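Local atomic coordinates of alpha-L-rhamnosidase (Aspergillus terreus, PDB entry 6GSZ), a protein that probably releases terminal non-reducing alpha-L-rhamnose from alpha-L-rhamnosides by hydrolysis and binds calcium. Residues P246-S249 with S250-S253; L442-N445 with I446-M450; D713-Y716 with S717-R720. All blocks are in the same frame, centred on the assembly; numbering follows the deposited sequence. Where two conformers were deposited one is given.

Contact 1: residues P246-S249 with S250-S253; sequences PSDS and SWKS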
# COMPACT_ATOMS: atom_id res chain seq x y z
N PRO A 246 -10.19 -12.11 -29.96
CA PRO A 246 -10.96 -11.90 -28.74
C PRO A 246 -11.20 -13.17 -27.95
O PRO A 246 -11.30 -14.28 -28.53
CB PRO A 246 -12.29 -11.35 -29.28
CG PRO A 246 -12.48 -12.14 -30.56
CD PRO A 246 -11.07 -12.22 -31.13
N SER A 247 -11.48 -13.02 -26.65
CA SER A 247 -12.17 -14.05 -25.88
C SER A 247 -13.59 -14.14 -26.41
O SER A 247 -14.31 -13.15 -26.52
CB SER A 247 -12.14 -13.75 -24.41
OG SER A 247 -12.54 -12.41 -24.12
N ASP A 248 -14.04 -15.38 -26.69
CA ASP A 248 -15.42 -15.62 -27.17
C ASP A 248 -15.67 -17.13 -27.07
O ASP A 248 -14.81 -17.87 -26.58
CB ASP A 248 -15.63 -15.07 -28.58
CG ASP A 248 -14.84 -15.75 -29.67
OD1 ASP A 248 -14.32 -16.87 -29.42
OD2 ASP A 248 -14.72 -15.15 -30.79
N SER A 249 -16.85 -17.56 -27.56
CA SER A 249 -17.35 -18.93 -27.40
C SER A 249 -16.60 -19.92 -28.29
O SER A 249 -16.94 -21.12 -28.33
CB SER A 249 -18.81 -18.98 -27.76
OG SER A 249 -18.96 -19.02 -29.17
N SER A 250 -15.60 -19.47 -29.07
CA SER A 250 -14.70 -20.35 -29.82
C SER A 250 -13.58 -20.98 -28.97
O SER A 250 -12.87 -21.88 -29.45
CB SER A 250 -14.11 -19.71 -31.06
OG SER A 250 -13.14 -18.72 -30.70
N TRP A 251 -13.37 -20.48 -27.74
CA TRP A 251 -12.35 -21.03 -26.88
C TRP A 251 -12.82 -22.36 -26.30
O TRP A 251 -14.01 -22.64 -26.27
CB TRP A 251 -12.03 -19.98 -25.80
CG TRP A 251 -11.33 -18.73 -26.23
CD1 TRP A 251 -11.63 -17.90 -27.27
CD2 TRP A 251 -10.20 -18.18 -25.56
NE1 TRP A 251 -10.78 -16.84 -27.29
CE2 TRP A 251 -9.88 -17.00 -26.27
CE3 TRP A 251 -9.39 -18.57 -24.48
CZ2 TRP A 251 -8.83 -16.17 -25.87
CZ3 TRP A 251 -8.36 -17.74 -24.09
CH2 TRP A 251 -8.06 -16.58 -24.82
N LYS A 252 -11.85 -23.10 -25.80
CA LYS A 252 -12.12 -24.34 -25.06
C LYS A 252 -11.61 -24.22 -23.64
O LYS A 252 -10.80 -23.33 -23.32
CB LYS A 252 -11.46 -25.54 -25.73
CG LYS A 252 -11.99 -25.83 -27.14
CD LYS A 252 -11.56 -27.22 -27.61
CE LYS A 252 -11.83 -27.50 -29.05
NZ LYS A 252 -11.51 -28.92 -29.28
N SER A 253 -12.11 -25.06 -22.75
CA SER A 253 -11.82 -24.97 -21.33
C SER A 253 -11.67 -26.35 -20.69
O SER A 253 -12.18 -27.38 -21.19
CB SER A 253 -12.92 -24.20 -20.60
OG SER A 253 -14.16 -24.86 -20.72
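With chi1 at 66°, Asp248 tucks its CG between its own backbone N and carbonyl carbon, and this brings OD1 round to the N and OG of Ser250, two residues on. The result is an Asx turn laid over a type I beta turn running from Asp248 to Trp251, in the connection between strands 242-246 and 252-254, which belong to two different sheets of the beta domain that follows the N-terminal immunoglobulin-like one. Asp248 OD1 takes two bonds at once. Ser250 OG donates a short one of 2.5 Å to its syn lone pair, while Ser250 N, 2.9 Å from the same OD1, comes in from above the carboxylate plane. Ser250 OG has a second partner in Lys136 NZ, whose charge may also favour the nearby carboxylate. The main chain closes the beta turn with Trp251 N donating to Asp248 O over 3.2 Å, a nearly straight bond. Trp251 sets its CG anti to the carbonyl carbon (chi1 -69°), sending the indole back along the turn to the end of the preceding strand. Ser247 CB lies above one ring face, offset toward the rim, and Ser247 OG is held by Val115 O. Phe134 and Leu229, one from each sheet, also touch the buried indole. Its polar edge is satisfied within the turn region: Trp251 NE1 donates to Pro246 O at 2.9 Å.

Contact 2: residues L442-N445 with I446-M450; sequences LHEN and ILWSM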
# COMPACT_ATOMS: atom_id res chain seq x y z
N LEU A 442 13.30 -1.65 14.65
CA LEU A 442 11.90 -1.19 14.63
C LEU A 442 11.53 -0.65 13.24
O LEU A 442 10.48 -1.01 12.70
CB LEU A 442 11.66 -0.14 15.70
CG LEU A 442 10.25 0.45 15.73
CD1 LEU A 442 9.19 -0.64 15.98
CD2 LEU A 442 10.18 1.58 16.77
N HIS A 443 12.37 0.20 12.66
CA HIS A 443 12.08 0.75 11.35
C HIS A 443 12.01 -0.38 10.29
O HIS A 443 11.14 -0.37 9.44
CB HIS A 443 13.04 1.88 10.96
CG HIS A 443 12.55 2.55 9.72
ND1 HIS A 443 12.91 2.14 8.44
CD2 HIS A 443 11.70 3.60 9.57
CE1 HIS A 443 12.28 2.92 7.56
NE2 HIS A 443 11.55 3.84 8.25
N GLU A 444 12.96 -1.32 10.33
CA GLU A 444 12.93 -2.46 9.41
C GLU A 444 11.59 -3.22 9.56
O GLU A 444 10.98 -3.65 8.56
CB GLU A 444 14.19 -3.30 9.64
CG GLU A 444 14.30 -4.45 8.68
CD GLU A 444 15.65 -5.15 8.61
OE1 GLU A 444 16.59 -4.74 9.30
OE2 GLU A 444 15.75 -6.12 7.84
N ASN A 445 11.14 -3.37 10.80
CA ASN A 445 9.90 -4.10 11.08
C ASN A 445 8.68 -3.34 10.52
O ASN A 445 7.75 -3.99 10.00
CB ASN A 445 9.68 -4.35 12.57
CG ASN A 445 10.68 -5.33 13.15
OD1 ASN A 445 11.57 -5.85 12.45
ND2 ASN A 445 10.56 -5.55 14.46
N ILE A 446 8.71 -2.01 10.60
CA ILE A 446 7.65 -1.19 10.02
C ILE A 446 7.63 -1.33 8.50
O ILE A 446 6.57 -1.54 7.85
CB ILE A 446 7.83 0.29 10.42
CG1 ILE A 446 7.66 0.43 11.93
CG2 ILE A 446 6.88 1.19 9.65
CD1 ILE A 446 8.07 1.80 12.48
N LEU A 447 8.81 -1.30 7.92
CA LEU A 447 8.97 -1.52 6.47
C LEU A 447 8.35 -2.88 6.06
O LEU A 447 7.61 -2.95 5.05
CB LEU A 447 10.47 -1.48 6.16
CG LEU A 447 10.92 -1.92 4.77
CD1 LEU A 447 10.40 -1.02 3.68
CD2 LEU A 447 12.43 -2.06 4.72
N TRP A 448 8.68 -3.93 6.81
CA TRP A 448 8.13 -5.22 6.49
C TRP A 448 6.61 -5.30 6.71
O TRP A 448 5.94 -6.05 5.95
CB TRP A 448 8.87 -6.33 7.26
CG TRP A 448 10.17 -6.70 6.61
CD1 TRP A 448 11.43 -6.33 6.99
CD2 TRP A 448 10.36 -7.58 5.48
NE1 TRP A 448 12.36 -6.88 6.16
CE2 TRP A 448 11.75 -7.72 5.28
CE3 TRP A 448 9.50 -8.36 4.68
CZ2 TRP A 448 12.29 -8.49 4.25
CZ3 TRP A 448 10.03 -9.16 3.70
CH2 TRP A 448 11.41 -9.21 3.48
N SER A 449 6.07 -4.63 7.74
CA SER A 449 4.63 -4.59 7.90
C SER A 449 3.94 -3.84 6.75
O SER A 449 2.81 -4.18 6.33
CB SER A 449 4.19 -4.11 9.26
OG SER A 449 4.40 -5.10 10.24
N MET A 450 4.58 -2.78 6.25
CA MET A 450 4.06 -2.09 5.10
C MET A 450 4.06 -3.03 3.87
O MET A 450 3.05 -3.10 3.13
CB MET A 450 4.82 -0.78 4.82
CG MET A 450 4.34 -0.11 3.52
SD MET A 450 4.87 1.55 3.43
CE MET A 450 3.98 1.98 1.93
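The indole of Trp448 meets Glu444 with its edge, one turn apart on helix 437-453, which lies in the (alpha/alpha)6-barrel domain of the enzyme. Glu444 CG sits in the ring plane, 3.8 Å from Trp448 CD1. The two side chains run side by side and point the same way, and the carboxylate is only 22° from the ring plane, so the pair forms a nearly flat layer. Glu444 reaches there by an extended chain with CG anti to the backbone N (chi1 -176°); two conformers were deposited for it, so this description holds for one of them. The backbone shares the same edge: Glu444 O is 3.1 Å from Trp448 CD1 while accepting the helical bond from Trp448 N. Beyond the two segments, Arg451 makes a cation-pi contact with the indole. On the nearly opposite side of the helix the packing turns apolar. Leu442 and Ile446 cross obliquely, CG of Leu442 lying 4.1 Å from CD1 of Ile446, and they face different neighbours: Leu442 touches helix 727-732, while Ile446 meets Phe477 on helix 471-484. Several buried polar atoms have partners beyond the two segments: His443 NE2 at His772, Asn445 ND2 at Gly735 O, and Ser449 OG at Asn760 and Thr738. Underneath runs the regular alpha-helical bonding, finishing across the segments with Ser449 N donating to Asn445 O at 2.9 Å.

Contact 3: residues D713-Y716 with S717-R720; sequences DAFY and SMLR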
# COMPACT_ATOMS: atom_id res chain seq x y z
N ASP A 713 12.14 14.75 24.44
CA ASP A 713 12.88 13.86 25.36
C ASP A 713 11.94 12.84 26.01
O ASP A 713 12.31 11.67 26.13
CB ASP A 713 13.60 14.67 26.44
CG ASP A 713 14.80 15.39 25.89
OD1 ASP A 713 15.48 14.89 24.96
OD2 ASP A 713 15.07 16.47 26.42
N ALA A 714 10.73 13.26 26.37
CA ALA A 714 9.74 12.33 26.92
C ALA A 714 9.41 11.23 25.91
O ALA A 714 9.29 10.08 26.28
CB ALA A 714 8.49 13.06 27.35
N PHE A 715 9.27 11.59 24.64
CA PHE A 715 8.90 10.58 23.64
C PHE A 715 10.08 9.65 23.42
O PHE A 715 9.89 8.45 23.23
CB PHE A 715 8.39 11.18 22.32
CG PHE A 715 7.74 10.10 21.48
CD1 PHE A 715 6.54 9.54 21.91
CD2 PHE A 715 8.32 9.63 20.33
CE1 PHE A 715 5.95 8.52 21.18
CE2 PHE A 715 7.70 8.64 19.56
CZ PHE A 715 6.51 8.10 20.00
N TYR A 716 11.31 10.20 23.37
CA TYR A 716 12.48 9.34 23.24
C TYR A 716 12.47 8.29 24.37
O TYR A 716 12.88 7.12 24.15
CB TYR A 716 13.78 10.16 23.26
CG TYR A 716 14.30 10.62 21.92
CD1 TYR A 716 14.74 9.72 20.95
CD2 TYR A 716 14.43 11.96 21.64
CE1 TYR A 716 15.27 10.17 19.74
CE2 TYR A 716 14.97 12.42 20.44
CZ TYR A 716 15.42 11.53 19.49
OH TYR A 716 15.97 11.97 18.32
N SER A 717 12.09 8.70 25.58
CA SER A 717 12.08 7.76 26.71
C SER A 717 11.02 6.67 26.47
O SER A 717 11.27 5.52 26.78
CB SER A 717 11.88 8.46 28.02
OG SER A 717 13.00 9.29 28.30
N MET A 718 9.85 7.06 25.91
CA MET A 718 8.85 6.05 25.52
C MET A 718 9.42 5.12 24.44
O MET A 718 9.26 3.89 24.52
CB MET A 718 7.59 6.72 24.96
CG MET A 718 6.91 7.64 25.94
SD MET A 718 5.28 8.17 25.38
CE MET A 718 4.37 6.68 25.70
N LEU A 719 10.07 5.69 23.43
CA LEU A 719 10.56 4.92 22.29
C LEU A 719 11.63 3.91 22.70
O LEU A 719 11.69 2.82 22.12
CB LEU A 719 11.08 5.88 21.22
CG LEU A 719 11.57 5.25 19.92
CD1 LEU A 719 10.43 4.52 19.22
CD2 LEU A 719 12.18 6.29 19.01
N ARG A 720 12.38 4.21 23.76
CA ARG A 720 13.46 3.33 24.22
C ARG A 720 12.95 2.25 25.19
O ARG A 720 13.75 1.34 25.51
CB ARG A 720 14.56 4.16 24.88
CG ARG A 720 15.28 5.08 23.91
CD ARG A 720 16.28 5.97 24.60
NE ARG A 720 17.24 5.20 25.38
CZ ARG A 720 18.15 5.74 26.17
NH1 ARG A 720 18.00 6.99 26.58
NH2 ARG A 720 19.21 5.04 26.52
O HOH W 1 15.02 10.81 26.88
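Phe715 and Met718 cross at about a right angle on helix 712-719 of the (alpha/alpha)6-barrel domain, making a Met-aromatic contact between residues three apart. The sulfur approaches the ring obliquely, 66° off its normal. Met718 SD is 3.9 Å from Phe715 CD1. Met718 CG lies anti to the carbonyl carbon (chi1 -60°) and the chain runs on extended to SD, bending only at chi3 to put CE out of the plane of CB, CG and SD. Helix 699-708 lies against both residues, through Leu706 and Leu702, and Trp770 meets Phe715 edge-to-face. Tyr716 also packs edge-to-face with Trp770, and its hydroxyl is bonded to Val793 O. Leu719 points its CB back toward the preceding turn, where CB is 3.5 Å from Phe715 O, and its branched end faces helix 768-775. On the partly exposed side, a water donates to Asp713 O and bonds to Ser717 OG, 2.9 Å from each, bridging one turn of the helix. At the last residue, Arg720 runs its aliphatic part past the Tyr716 carbonyl before its guanidinium pairs with Asp797. Arg720 CG comes within 3.2 Å of Tyr716 O, the same oxygen that accepts the hydrogen bond from Arg720 N.

Contacts 2 and 3 share the (alpha/alpha)6-barrel domain, with centres about 19 Å apart, and their helices touch where Leu442 CD2 lies 3.8 Å from Leu719 CD1. Trp727 joins them as well, meeting both Leu442 and Phe715. Contact 1 stands apart in the beta-rich domain after the immunoglobulin-like one, its centre about 45 Å from that of contact 2 and about 63 Å from that of contact 3, which lies across the chain's centre. The outer serines of contact 1 are exposed around a carboxylate-centred turn, whereas the two helical contacts are largely buried, adding apolar and aromatic packing to regular helical hydrogen bonds. Contact 2 sits deepest; contact 3, farther out, includes a water bridge.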